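Local coordinates for SusD superfamily protein (Parabacteroides distasonis, PDB 3OTN) that probably binds nutrient glycans at the cell outer membrane, at residues Q68-S73 with E458-F463; M115-F120 with T182-M187; P155-Y160 with Y204-G209; F291-E296 with N332-Y337. One frame throughout, in Å; residues are numbered along the deposited sequence. Where two conformers were deposited one is given.

How the contacts relate
The four contacts tie together parts of a largely helical chain, each 17 to 20 Å from its centre. Contact 1 joins two distant parts of the sequence, and the other three lie within the span it closes. Contacts 2 and 3 interlock along the chain, their segments alternating; helix 108-133 of contact 2 is followed directly by helix 156-172 of contact 3, and their centres are 24 Å apart. Contact 3 comes nearest to contact 1, with about 6 Å between nearest atoms. Contact 4 is centred 36 Å from contact 2, across the chain's centre. A 1,2-ethanediol lies at contact 1 and an acetate at contact 2, both probably from the crystallisation liquor.

Contact 1. Residues Q68-S73 with E458-F463; sequences QDLLVS and ETQLLF. With EDO (1,2-ethanediol), chain L.
Leu70 and Gln460 meet at about a right angle, the branched end of the leucine lying against the amide end of the glutamine. The nearest atoms are Leu70 CG and Gln460 NE2, 3.7 Å apart, and Leu70 CD2 also lies beside the amide, 4.0 Å from Gln460 NE2. A bend at chi2 (70°) turns the Gln460 amide back from an extended course, while its OE1 accepts a hydrogen bond from the backbone N of Thr457. Further along, Val72 and Phe463 cross obliquely: Val72 CG1 approaches the edge of the phenyl ring near its plane, 4.2 Å from Phe463 CD1. The ring also meets Trp425 and Phe67, the latter on helix 64-68, which Val72 touches as well. Just past that helix Leu70, with positive phi, belongs to a Schellman motif, and the carbonyls of Leu70 and Val72 both receive hydrogen bonds from one 1,2-ethanediol. EDO O2 donates to Leu70 O at 2.9 Å and EDO O1 to Val72 O at 2.6 Å, while Thr459 CG2 of the facing 3-10 turn lies 3.9 Å from EDO C1. The contact thus brings the end of helix 64-68 against the loop before helix 467-472. With no hydrogen bond running directly between the segments, their mutual attraction rests on van der Waals contact, whereas Gln460 OE1 is served by Thr457 and the two carbonyls by the diol.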
loop_
_atom_site.group_PDB
_atom_site.type_symbol
_atom_site.label_atom_id
_atom_site.label_comp_id
_atom_site.label_asym_id
_atom_site.label_seq_id
_atom_site.Cartn_x
_atom_site.Cartn_y
_atom_site.Cartn_z
ATOM N N GLN A 68 16.924 -8.027 -6.675
ATOM C CA GLN A 68 18.284 -7.874 -6.085
ATOM C C GLN A 68 19.393 -7.596 -7.096
ATOM O O GLN A 68 20.326 -6.839 -6.820
ATOM C CB GLN A 68 18.683 -9.112 -5.270
ATOM C CG GLN A 68 19.872 -8.875 -4.355
ATOM C CD GLN A 68 20.102 -10.034 -3.402
ATOM O OE1 GLN A 68 20.135 -11.181 -3.822
ATOM N NE2 GLN A 68 20.259 -9.731 -2.110
ATOM N N ASP A 69 19.301 -8.237 -8.255
ATOM C CA ASP A 69 20.344 -8.137 -9.262
ATOM C C ASP A 69 20.191 -6.946 -10.198
ATOM O O ASP A 69 21.039 -6.741 -11.077
ATOM C CB ASP A 69 20.403 -9.430 -10.083
ATOM C CG ASP A 69 20.909 -10.619 -9.274
ATOM O OD1 ASP A 69 21.490 -10.410 -8.189
ATOM O OD2 ASP A 69 20.721 -11.754 -9.738
ATOM N N LEU A 70 19.125 -6.166 -10.023
ATOM C CA LEU A 70 18.777 -5.124 -10.986
ATOM C C LEU A 70 18.681 -5.707 -12.406
ATOM O O LEU A 70 19.271 -5.180 -13.357
ATOM C CB LEU A 70 19.748 -3.945 -10.882
ATOM C CG LEU A 70 19.221 -2.703 -10.159
ATOM C CD1 LEU A 70 18.697 -2.983 -8.784
ATOM C CD2 LEU A 70 20.342 -1.662 -10.123
ATOM N N LEU A 71 17.969 -6.827 -12.518
ATOM C CA LEU A 71 17.679 -7.487 -13.789
ATOM C C LEU A 71 16.180 -7.698 -14.006
ATOM O O LEU A 71 15.786 -8.560 -14.766
ATOM C CB LEU A 71 18.360 -8.856 -13.839
ATOM C CG LEU A 71 19.877 -8.870 -13.741
ATOM C CD1 LEU A 71 20.352 -10.320 -13.886
ATOM C CD2 LEU A 71 20.471 -7.958 -14.815
ATOM N N VAL A 72 15.363 -6.914 -13.335
ATOM C CA VAL A 72 13.939 -6.866 -13.580
ATOM C C VAL A 72 13.695 -6.634 -15.090
ATOM O O VAL A 72 14.408 -5.835 -15.745
ATOM C CB VAL A 72 13.278 -5.795 -12.684
ATOM C CG1 VAL A 72 11.803 -5.549 -13.059
ATOM C CG2 VAL A 72 13.359 -6.241 -11.211
ATOM N N SER A 73 12.746 -7.393 -15.635
ATOM C CA SER A 73 12.458 -7.389 -17.083
ATOM C C SER A 73 10.957 -7.453 -17.306
ATOM O O SER A 73 10.165 -7.574 -16.340
ATOM C CB SER A 73 13.127 -8.588 -17.773
ATOM O OG SER A 73 12.419 -9.795 -17.532
ATOM N N GLU A 458 17.826 5.747 -13.798
ATOM C CA GLU A 458 16.506 6.202 -14.248
ATOM C C GLU A 458 15.537 5.021 -14.527
ATOM O O GLU A 458 14.315 5.121 -14.306
ATOM C CB GLU A 458 16.654 7.100 -15.493
ATOM C CG GLU A 458 17.373 8.454 -15.269
ATOM C CD GLU A 458 18.924 8.418 -15.323
ATOM O OE1 GLU A 458 19.570 7.333 -15.390
ATOM O OE2 GLU A 458 19.493 9.521 -15.277
ATOM N N THR A 459 16.080 3.907 -15.013
ATOM C CA THR A 459 15.290 2.696 -15.300
ATOM C C THR A 459 14.438 2.210 -14.129
ATOM O O THR A 459 13.254 1.880 -14.311
ATOM C CB THR A 459 16.217 1.561 -15.772
ATOM O OG1 THR A 459 16.948 2.022 -16.908
ATOM C CG2 THR A 459 15.450 0.292 -16.129
ATOM N N GLN A 460 15.028 2.223 -12.930
ATOM C CA GLN A 460 14.388 1.669 -11.731
ATOM C C GLN A 460 13.251 2.554 -11.192
ATOM O O GLN A 460 12.500 2.107 -10.333
ATOM C CB GLN A 460 15.407 1.403 -10.629
ATOM C CG GLN A 460 16.285 0.161 -10.832
ATOM C CD GLN A 460 17.299 0.294 -11.953
ATOM O OE1 GLN A 460 17.948 1.339 -12.119
ATOM N NE2 GLN A 460 17.458 -0.780 -12.723
ATOM N N LEU A 461 13.117 3.784 -11.710
ATOM C CA LEU A 461 11.978 4.654 -11.353
ATOM C C LEU A 461 10.587 4.086 -11.722
ATOM O O LEU A 461 9.575 4.507 -11.145
ATOM C CB LEU A 461 12.133 6.032 -12.008
ATOM C CG LEU A 461 13.298 6.913 -11.520
ATOM C CD1 LEU A 461 13.467 8.122 -12.446
ATOM C CD2 LEU A 461 13.113 7.330 -10.080
ATOM N N LEU A 462 10.540 3.169 -12.692
ATOM C CA LEU A 462 9.295 2.518 -13.093
ATOM C C LEU A 462 9.519 1.026 -13.278
ATOM O O LEU A 462 10.652 0.581 -13.443
ATOM C CB LEU A 462 8.784 3.117 -14.412
ATOM C CG LEU A 462 8.337 4.576 -14.364
ATOM C CD1 LEU A 462 8.060 5.115 -15.772
ATOM C CD2 LEU A 462 7.119 4.769 -13.463
ATOM N N PHE A 463 8.428 0.267 -13.226
ATOM C CA PHE A 463 8.434 -1.143 -13.554
ATOM C C PHE A 463 8.052 -1.304 -15.010
ATOM O O PHE A 463 7.404 -0.429 -15.582
ATOM C CB PHE A 463 7.500 -1.956 -12.638
ATOM C CG PHE A 463 8.056 -2.147 -11.256
ATOM C CD1 PHE A 463 9.172 -2.968 -11.050
ATOM C CD2 PHE A 463 7.499 -1.520 -10.175
ATOM C CE1 PHE A 463 9.707 -3.128 -9.801
ATOM C CE2 PHE A 463 8.048 -1.698 -8.898
ATOM C CZ PHE A 463 9.117 -2.493 -8.721
HETATM C C1 EDO L . 16.618 -3.455 -15.977
HETATM O O1 EDO L . 16.335 -4.267 -14.843
HETATM C C2 EDO L . 17.978 -3.837 -16.513
HETATM O O2 EDO L . 18.925 -3.374 -15.560
#

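Contact 2. Residues M115-F120 with T182-M187; sequences MAEVKF and TGRVSM. With ACT (acetate ion), chain F.
One face of the Phe120 ring receives Val185 CG1 in a CH-pi contact, 4.0 Å from the ring centroid, while Val185 CG2 presses against Phe120 CD2 at 3.4 Å. The Arg184 guanidinium has Glu117 OE2 and water 1 at its edge, in plane, and Glu117 OE1 approaches it obliquely, with the carboxylate plane turned 72° from it. Arg184 NH2 donates to the syn lone pair of Glu117 OE1 at 2.8 Å in a salt bridge; the bond is bent (133°), the oxygen tilted 30° out of the guanidinium plane, and Arg184 NE adds a weak bond to it. Water 1 links Arg184 NE to Glu117 OE2. These contacts fix helix 108-133 to the loop entering helix 187-202, where Ser186 is the N-cap, within the helical, TPR-related part of the SusD fold. Tyr27 OH bonds both Glu117 OE1 and Val185 N, joining carboxylate and loop backbone. Were Glu117 an alanine, the Arg184 charge would probably lose this mate and water 1 its acceptor. At the helix's other flank, Lys119 NZ pairs with Glu170 and bonds weakly to acetate.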
loop_
_atom_site.group_PDB
_atom_site.type_symbol
_atom_site.label_atom_id
_atom_site.label_comp_id
_atom_site.label_asym_id
_atom_site.label_seq_id
_atom_site.Cartn_x
_atom_site.Cartn_y
_atom_site.Cartn_z
HETATM N N MSE A 115 -22.298 5.863 -6.941
HETATM C CA MSE A 115 -21.437 6.293 -8.025
HETATM C C MSE A 115 -20.151 6.902 -7.453
HETATM O O MSE A 115 -19.077 6.723 -8.039
HETATM C CB MSE A 115 -22.180 7.239 -8.982
HETATM C CG MSE A 115 -23.297 6.540 -9.786
HETATM SE SE MSE A 115 -24.338 7.754 -10.968
HETATM C CE MSE A 115 -24.838 9.061 -9.634
ATOM N N ALA A 116 -20.249 7.566 -6.299
ATOM C CA ALA A 116 -19.055 8.068 -5.595
ATOM C C ALA A 116 -18.103 6.925 -5.205
ATOM O O ALA A 116 -16.877 7.070 -5.252
ATOM C CB ALA A 116 -19.457 8.909 -4.350
ATOM N N GLU A 117 -18.651 5.794 -4.789
ATOM C CA GLU A 117 -17.810 4.654 -4.387
ATOM C C GLU A 117 -17.015 4.150 -5.622
ATOM O O GLU A 117 -15.842 3.813 -5.531
ATOM C CB GLU A 117 -18.660 3.516 -3.802
ATOM C CG GLU A 117 -19.401 3.858 -2.499
ATOM C CD GLU A 117 -20.263 2.721 -1.966
ATOM O OE1 GLU A 117 -19.834 1.550 -1.982
ATOM O OE2 GLU A 117 -21.388 3.003 -1.525
ATOM N N VAL A 118 -17.698 4.070 -6.747
ATOM C CA VAL A 118 -17.150 3.569 -8.004
ATOM C C VAL A 118 -16.139 4.553 -8.543
ATOM O O VAL A 118 -15.084 4.137 -9.019
ATOM C CB VAL A 118 -18.279 3.223 -9.026
ATOM C CG1 VAL A 118 -17.678 2.714 -10.412
ATOM C CG2 VAL A 118 -19.228 2.172 -8.395
ATOM N N LYS A 119 -16.419 5.854 -8.460
ATOM C CA LYS A 119 -15.435 6.824 -8.942
ATOM C C LYS A 119 -14.189 6.797 -8.066
ATOM O O LYS A 119 -13.076 6.903 -8.587
ATOM C CB LYS A 119 -16.002 8.232 -9.019
ATOM C CG LYS A 119 -16.974 8.433 -10.158
ATOM C CD LYS A 119 -17.654 9.785 -9.997
ATOM C CE LYS A 119 -18.767 9.995 -11.028
ATOM N NZ LYS A 119 -19.306 11.387 -10.914
ATOM N N PHE A 120 -14.369 6.672 -6.743
ATOM C CA PHE A 120 -13.231 6.478 -5.840
ATOM C C PHE A 120 -12.389 5.299 -6.321
ATOM O O PHE A 120 -11.165 5.420 -6.412
ATOM C CB PHE A 120 -13.670 6.261 -4.381
ATOM C CG PHE A 120 -12.588 5.682 -3.491
ATOM C CD1 PHE A 120 -11.709 6.519 -2.784
ATOM C CD2 PHE A 120 -12.455 4.315 -3.353
ATOM C CE1 PHE A 120 -10.713 5.986 -1.961
ATOM C CE2 PHE A 120 -11.439 3.769 -2.559
ATOM C CZ PHE A 120 -10.582 4.616 -1.839
ATOM N N THR A 182 -17.436 -1.296 8.146
ATOM C CA THR A 182 -17.728 -2.581 7.545
ATOM C C THR A 182 -16.893 -2.835 6.313
ATOM O O THR A 182 -16.968 -3.894 5.765
ATOM C CB THR A 182 -19.216 -2.710 7.139
ATOM O OG1 THR A 182 -19.495 -1.804 6.074
ATOM C CG2 THR A 182 -20.144 -2.428 8.348
ATOM N N GLY A 183 -16.112 -1.865 5.864
ATOM C CA GLY A 183 -15.222 -2.066 4.740
ATOM C C GLY A 183 -15.608 -1.252 3.507
ATOM O O GLY A 183 -14.851 -1.239 2.553
ATOM N N ARG A 184 -16.731 -0.533 3.530
ATOM C CA ARG A 184 -17.157 0.226 2.311
ATOM C C ARG A 184 -16.336 1.514 2.188
ATOM O O ARG A 184 -15.750 1.975 3.172
ATOM C CB ARG A 184 -18.642 0.533 2.369
ATOM C CG ARG A 184 -19.467 -0.762 2.483
ATOM C CD ARG A 184 -20.848 -0.579 2.033
ATOM N NE ARG A 184 -20.938 -0.361 0.585
ATOM C CZ ARG A 184 -20.982 -1.309 -0.355
ATOM N NH1 ARG A 184 -20.911 -2.617 -0.075
ATOM N NH2 ARG A 184 -21.129 -0.939 -1.622
ATOM N N VAL A 185 -16.231 2.019 0.965
ATOM C CA VAL A 185 -15.642 3.327 0.712
ATOM C C VAL A 185 -16.410 4.406 1.529
ATOM O O VAL A 185 -17.623 4.322 1.688
ATOM C CB VAL A 185 -15.693 3.645 -0.810
ATOM C CG1 VAL A 185 -15.256 5.067 -1.089
ATOM C CG2 VAL A 185 -14.826 2.608 -1.564
ATOM N N SER A 186 -15.692 5.371 2.086
ATOM C CA SER A 186 -16.261 6.450 2.896
ATOM C C SER A 186 -15.600 7.743 2.452
ATOM O O SER A 186 -14.618 7.709 1.724
ATOM C CB SER A 186 -15.905 6.228 4.370
ATOM O OG SER A 186 -14.486 6.218 4.563
HETATM N N MSE A 187 -16.096 8.878 2.928
HETATM C CA MSE A 187 -15.445 10.146 2.594
HETATM C C MSE A 187 -14.038 10.191 3.169
HETATM O O MSE A 187 -13.141 10.787 2.569
HETATM C CB MSE A 187 -16.257 11.336 3.090
HETATM C CG MSE A 187 -15.793 12.628 2.489
HETATM SE SE MSE A 187 -16.347 12.601 0.635
HETATM C CE MSE A 187 -18.238 12.923 0.895
HETATM C C ACT F . -21.202 11.353 -8.303
HETATM O O ACT F . -20.186 12.100 -8.252
HETATM O OXT ACT F . -21.499 10.837 -7.204
HETATM C CH3 ACT F . -21.992 11.088 -9.569
HETATM O O HOH W 1 -21.621 2.128 0.840
#

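Contact 3. Residues P155-Y160 with Y204-G209; sequences PVKEIY and YPLQGG
Leu206 sets its CG opposite its carbonyl carbon (chi1 -64°) and runs on extended through chi2, which carries its two methyls in different directions toward helix 156-172. On the helix, Val156 places CG1 anti to the backbone N (chi1 168°), facing the incoming leucine. The CD2 branch of Leu206 settles at the first turn of the helix, 4.0 Å from Val156 CG1 and 3.8 Å from Lys157 CB. Its CD1 branch reaches the next turn, where it meets the Tyr160 ring obliquely, at 3.6 Å from Tyr160 CD2. The leucine therefore forks over three helix residues, crossing both Val156 and Tyr160 at a slant. Lysine takes part only through the base of its chain: Lys157 NZ turns away to a salt bridge with Asp161. Tyr160 is further fixed by an edge-to-face meeting with Tyr201 of helix 187-202, which Leu206 also touches, and by Val130 and Phe127 of helix 108-133. In the loop, the peptide bond between Tyr204 and Pro205 is cis, and Gly209 has backbone angles that suit glycine alone. No hydrogen bond spans the two segments, and the join is apolar. The loop between helices 187-202 and 210-225 thus packs its leucine on the N-terminal turns of helix 156-172, in the helical part of a SusD-family protein, whose families belong to the TPR clan.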
loop_
_atom_site.group_PDB
_atom_site.type_symbol
_atom_site.label_atom_id
_atom_site.label_comp_id
_atom_site.label_asym_id
_atom_site.label_seq_id
_atom_site.Cartn_x
_atom_site.Cartn_y
_atom_site.Cartn_z
ATOM N N PRO A 155 -0.112 9.947 -21.389
ATOM C CA PRO A 155 0.795 10.521 -20.372
ATOM C C PRO A 155 0.264 10.414 -18.949
ATOM O O PRO A 155 -0.936 10.561 -18.741
ATOM C CB PRO A 155 0.908 11.987 -20.786
ATOM C CG PRO A 155 0.694 11.976 -22.281
ATOM C CD PRO A 155 -0.319 10.874 -22.529
ATOM N N VAL A 156 1.151 10.181 -17.987
ATOM C CA VAL A 156 0.784 10.187 -16.582
ATOM C C VAL A 156 -0.057 11.425 -16.237
ATOM O O VAL A 156 -1.137 11.303 -15.646
ATOM C CB VAL A 156 2.042 10.102 -15.633
ATOM C CG1 VAL A 156 1.658 10.408 -14.175
ATOM C CG2 VAL A 156 2.696 8.727 -15.698
ATOM N N LYS A 157 0.395 12.609 -16.639
ATOM C CA LYS A 157 -0.334 13.849 -16.314
ATOM C C LYS A 157 -1.804 13.835 -16.755
ATOM O O LYS A 157 -2.682 14.280 -16.002
ATOM C CB LYS A 157 0.381 15.093 -16.863
ATOM C CG LYS A 157 -0.159 16.403 -16.245
ATOM C CD LYS A 157 0.712 17.610 -16.654
ATOM C CE LYS A 157 0.334 18.899 -15.875
ATOM N NZ LYS A 157 -1.061 19.292 -16.138
ATOM N N GLU A 158 -2.072 13.280 -17.930
ATOM C CA GLU A 158 -3.442 13.130 -18.404
ATOM C C GLU A 158 -4.284 12.179 -17.535
ATOM O O GLU A 158 -5.466 12.441 -17.308
ATOM C CB GLU A 158 -3.490 12.691 -19.886
ATOM C CG GLU A 158 -2.946 13.710 -20.925
ATOM C CD GLU A 158 -3.016 13.177 -22.377
ATOM O OE1 GLU A 158 -3.754 12.197 -22.614
ATOM O OE2 GLU A 158 -2.345 13.732 -23.281
ATOM N N ILE A 159 -3.695 11.085 -17.064
ATOM C CA ILE A 159 -4.415 10.135 -16.226
ATOM C C ILE A 159 -4.819 10.852 -14.925
ATOM O O ILE A 159 -5.970 10.771 -14.500
ATOM C CB ILE A 159 -3.588 8.871 -15.876
ATOM C CG1 ILE A 159 -3.148 8.071 -17.121
ATOM C CG2 ILE A 159 -4.336 8.000 -14.881
ATOM C CD1 ILE A 159 -4.278 7.733 -18.119
ATOM N N TYR A 160 -3.884 11.572 -14.319
ATOM C CA TYR A 160 -4.205 12.372 -13.146
ATOM C C TYR A 160 -5.260 13.473 -13.433
ATOM O O TYR A 160 -6.257 13.573 -12.721
ATOM C CB TYR A 160 -2.965 13.039 -12.554
ATOM C CG TYR A 160 -2.078 12.241 -11.628
ATOM C CD1 TYR A 160 -2.264 12.263 -10.250
ATOM C CD2 TYR A 160 -0.974 11.564 -12.115
ATOM C CE1 TYR A 160 -1.385 11.557 -9.375
ATOM C CE2 TYR A 160 -0.126 10.858 -11.274
ATOM C CZ TYR A 160 -0.324 10.864 -9.911
ATOM O OH TYR A 160 0.561 10.204 -9.117
ATOM N N TYR A 204 7.642 13.792 -7.683
ATOM C CA TYR A 204 8.012 13.212 -8.980
ATOM C C TYR A 204 7.050 12.093 -9.392
ATOM O O TYR A 204 6.539 11.373 -8.524
ATOM C CB TYR A 204 9.435 12.687 -8.942
ATOM C CG TYR A 204 10.524 13.748 -8.801
ATOM C CD1 TYR A 204 10.990 14.480 -9.916
ATOM C CD2 TYR A 204 11.152 13.962 -7.568
ATOM C CE1 TYR A 204 12.035 15.410 -9.782
ATOM C CE2 TYR A 204 12.170 14.896 -7.426
ATOM C CZ TYR A 204 12.600 15.617 -8.515
ATOM O OH TYR A 204 13.615 16.509 -8.317
ATOM N N PRO A 205 6.845 11.899 -10.712
ATOM C CA PRO A 205 7.487 12.626 -11.827
ATOM C C PRO A 205 6.895 13.999 -12.205
ATOM O O PRO A 205 7.570 14.766 -12.910
ATOM C CB PRO A 205 7.300 11.666 -13.017
ATOM C CG PRO A 205 6.006 10.992 -12.723
ATOM C CD PRO A 205 5.998 10.799 -11.217
ATOM N N LEU A 206 5.664 14.310 -11.799
ATOM C CA LEU A 206 4.960 15.463 -12.397
ATOM C C LEU A 206 5.453 16.855 -11.941
ATOM O O LEU A 206 5.406 17.796 -12.713
ATOM C CB LEU A 206 3.444 15.357 -12.216
ATOM C CG LEU A 206 2.754 14.189 -12.910
ATOM C CD1 LEU A 206 1.246 14.311 -12.639
ATOM C CD2 LEU A 206 3.074 14.125 -14.411
ATOM N N GLN A 207 5.887 16.962 -10.694
ATOM C CA GLN A 207 6.357 18.212 -10.091
ATOM C C GLN A 207 5.393 19.339 -10.360
ATOM O O GLN A 207 5.764 20.357 -10.924
ATOM C CB GLN A 207 7.745 18.561 -10.598
ATOM C CG GLN A 207 8.770 17.522 -10.226
ATOM C CD GLN A 207 10.169 17.983 -10.600
ATOM O OE1 GLN A 207 10.585 17.886 -11.758
ATOM N NE2 GLN A 207 10.903 18.477 -9.610
ATOM N N GLY A 208 4.144 19.109 -9.985
ATOM C CA GLY A 208 3.056 19.940 -10.422
ATOM C C GLY A 208 3.011 21.348 -9.884
ATOM O O GLY A 208 2.345 22.172 -10.463
ATOM N N GLY A 209 3.670 21.602 -8.763
ATOM C CA GLY A 209 3.708 22.934 -8.169
ATOM C C GLY A 209 3.349 22.885 -6.692
ATOM O O GLY A 209 2.632 21.966 -6.231
#

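Contact 4. Residues F291-E296 with N332-Y337; sequences FVESFE and NGYYIY
Val292 stands over the Tyr334 ring, with CG1 3.6 Å from the centroid and only 2° off the ring normal, a nearly central CH-pi contact. Glu293 OE2 lies at the ring's edge, in its plane, and accepts a 3.0 Å hydrogen bond from Tyr334 OH through its anti lone pair; carboxylate and ring planes are turned 82° apart. The glutamate chain is extended beyond CG, chi2 at 180°, and so spans from the backbone to the hydroxyl, while Glu293 OE1 is engaged by Lys289 in a salt bridge. A leucine in place of Tyr334 would probably leave Glu293 OE2 without its hydroxyl donor and Val292 without a flat ring face to lie on. Behind these residues, a type I beta turn from Val292 to Phe295 leads out of the helix, and Ser294 N and OG both bond to Phe291 O, OG at 2.6 Å. Tyr334 lies on strand 334-336, an outer strand of a three-stranded antiparallel sheet; with Pro287 and strand 308-312 beside it, the ring joins this sheet to the end of helix 289-292.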
loop_
_atom_site.group_PDB
_atom_site.type_symbol
_atom_site.label_atom_id
_atom_site.label_comp_id
_atom_site.label_asym_id
_atom_site.label_seq_id
_atom_site.Cartn_x
_atom_site.Cartn_y
_atom_site.Cartn_z
ATOM N N PHE A 291 18.325 -2.391 7.966
ATOM C CA PHE A 291 17.158 -1.584 8.261
ATOM C C PHE A 291 16.742 -1.704 9.706
ATOM O O PHE A 291 16.440 -0.690 10.349
ATOM C CB PHE A 291 15.977 -1.912 7.359
ATOM C CG PHE A 291 14.768 -1.043 7.615
ATOM C CD1 PHE A 291 14.855 0.336 7.500
ATOM C CD2 PHE A 291 13.550 -1.609 7.999
ATOM C CE1 PHE A 291 13.733 1.152 7.731
ATOM C CE2 PHE A 291 12.435 -0.818 8.242
ATOM C CZ PHE A 291 12.517 0.572 8.098
ATOM N N VAL A 292 16.701 -2.929 10.223
ATOM C CA VAL A 292 16.283 -3.128 11.608
ATOM C C VAL A 292 17.223 -2.349 12.535
ATOM O O VAL A 292 16.772 -1.657 13.465
ATOM C CB VAL A 292 16.215 -4.620 11.963
ATOM C CG1 VAL A 292 16.037 -4.830 13.485
ATOM C CG2 VAL A 292 15.068 -5.303 11.172
ATOM N N GLU A 293 18.526 -2.410 12.252
ATOM C CA GLU A 293 19.521 -1.775 13.124
ATOM C C GLU A 293 19.616 -0.248 12.922
ATOM O O GLU A 293 20.351 0.390 13.644
ATOM C CB GLU A 293 20.870 -2.493 12.976
ATOM C CG GLU A 293 20.704 -3.946 13.492
ATOM C CD GLU A 293 21.931 -4.818 13.440
ATOM O OE1 GLU A 293 22.948 -4.390 12.862
ATOM O OE2 GLU A 293 21.847 -5.938 14.012
ATOM N N SER A 294 18.864 0.312 11.955
ATOM C CA SER A 294 18.815 1.769 11.693
ATOM C C SER A 294 17.848 2.563 12.569
ATOM O O SER A 294 17.897 3.794 12.570
ATOM C CB SER A 294 18.468 2.052 10.218
ATOM O OG SER A 294 17.109 1.829 9.888
ATOM N N PHE A 295 16.938 1.872 13.258
ATOM C CA PHE A 295 15.996 2.515 14.167
ATOM C C PHE A 295 16.753 3.146 15.337
ATOM O O PHE A 295 17.770 2.633 15.762
ATOM C CB PHE A 295 14.988 1.520 14.750
ATOM C CG PHE A 295 13.904 1.095 13.795
ATOM C CD1 PHE A 295 14.195 0.293 12.698
ATOM C CD2 PHE A 295 12.565 1.406 14.060
ATOM C CE1 PHE A 295 13.193 -0.130 11.842
ATOM C CE2 PHE A 295 11.558 0.985 13.207
ATOM C CZ PHE A 295 11.865 0.215 12.105
ATOM N N GLU A 296 16.195 4.226 15.866
ATOM C CA GLU A 296 16.750 4.940 16.995
ATOM C C GLU A 296 16.906 3.980 18.193
ATOM O O GLU A 296 16.094 3.046 18.379
ATOM C CB GLU A 296 15.823 6.117 17.321
ATOM C CG GLU A 296 16.458 7.284 18.090
ATOM C CD GLU A 296 15.524 8.486 18.172
ATOM O OE1 GLU A 296 14.756 8.752 17.203
ATOM O OE2 GLU A 296 15.561 9.180 19.210
ATOM N N ASN A 332 17.389 -17.244 14.463
ATOM C CA ASN A 332 18.716 -16.861 13.957
ATOM C C ASN A 332 18.650 -15.718 12.939
ATOM O O ASN A 332 19.336 -15.737 11.927
ATOM C CB ASN A 332 19.464 -18.073 13.346
ATOM C CG ASN A 332 19.585 -19.232 14.301
ATOM O OD1 ASN A 332 19.191 -20.354 13.970
ATOM N ND2 ASN A 332 20.132 -18.980 15.503
ATOM N N GLY A 333 17.838 -14.713 13.231
ATOM C CA GLY A 333 17.710 -13.546 12.349
ATOM C C GLY A 333 16.497 -12.737 12.715
ATOM O O GLY A 333 15.675 -13.183 13.515
ATOM N N TYR A 334 16.367 -11.560 12.116
ATOM C CA TYR A 334 15.149 -10.773 12.277
ATOM C C TYR A 334 14.087 -11.196 11.262
ATOM O O TYR A 334 14.373 -11.416 10.088
ATOM C CB TYR A 334 15.427 -9.283 12.102
ATOM C CG TYR A 334 16.502 -8.726 13.028
ATOM C CD1 TYR A 334 16.298 -8.654 14.401
ATOM C CD2 TYR A 334 17.683 -8.185 12.506
ATOM C CE1 TYR A 334 17.274 -8.103 15.251
ATOM C CE2 TYR A 334 18.661 -7.645 13.336
ATOM C CZ TYR A 334 18.450 -7.590 14.704
ATOM O OH TYR A 334 19.442 -7.029 15.500
ATOM N N TYR A 335 12.851 -11.293 11.739
ATOM C CA TYR A 335 11.693 -11.504 10.889
ATOM C C TYR A 335 10.614 -10.489 11.237
ATOM O O TYR A 335 10.577 -9.963 12.369
ATOM C CB TYR A 335 11.191 -12.924 11.055
ATOM C CG TYR A 335 12.198 -13.925 10.551
ATOM C CD1 TYR A 335 12.171 -14.346 9.217
ATOM C CD2 TYR A 335 13.222 -14.409 11.383
ATOM C CE1 TYR A 335 13.136 -15.242 8.716
ATOM C CE2 TYR A 335 14.193 -15.306 10.890
ATOM C CZ TYR A 335 14.135 -15.719 9.561
ATOM O OH TYR A 335 15.063 -16.606 9.066
ATOM N N ILE A 336 9.761 -10.199 10.260
ATOM C CA ILE A 336 8.645 -9.292 10.464
ATOM C C ILE A 336 7.534 -9.951 11.269
ATOM O O ILE A 336 6.976 -10.960 10.860
ATOM C CB ILE A 336 8.109 -8.725 9.146
ATOM C CG1 ILE A 336 9.183 -7.826 8.504
ATOM C CG2 ILE A 336 6.826 -7.897 9.454
ATOM C CD1 ILE A 336 9.176 -7.766 6.945
ATOM N N TYR A 337 7.256 -9.354 12.427
ATOM C CA TYR A 337 6.183 -9.723 13.344
ATOM C C TYR A 337 4.983 -8.781 13.248
ATOM O O TYR A 337 3.923 -9.076 13.807
ATOM C CB TYR A 337 6.711 -9.661 14.792
ATOM C CG TYR A 337 5.953 -10.465 15.813
ATOM C CD1 TYR A 337 5.906 -11.857 15.747
ATOM C CD2 TYR A 337 5.278 -9.835 16.878
ATOM C CE1 TYR A 337 5.216 -12.609 16.721
ATOM C CE2 TYR A 337 4.582 -10.597 17.839
ATOM C CZ TYR A 337 4.571 -11.971 17.757
ATOM O OH TYR A 337 3.893 -12.714 18.702
#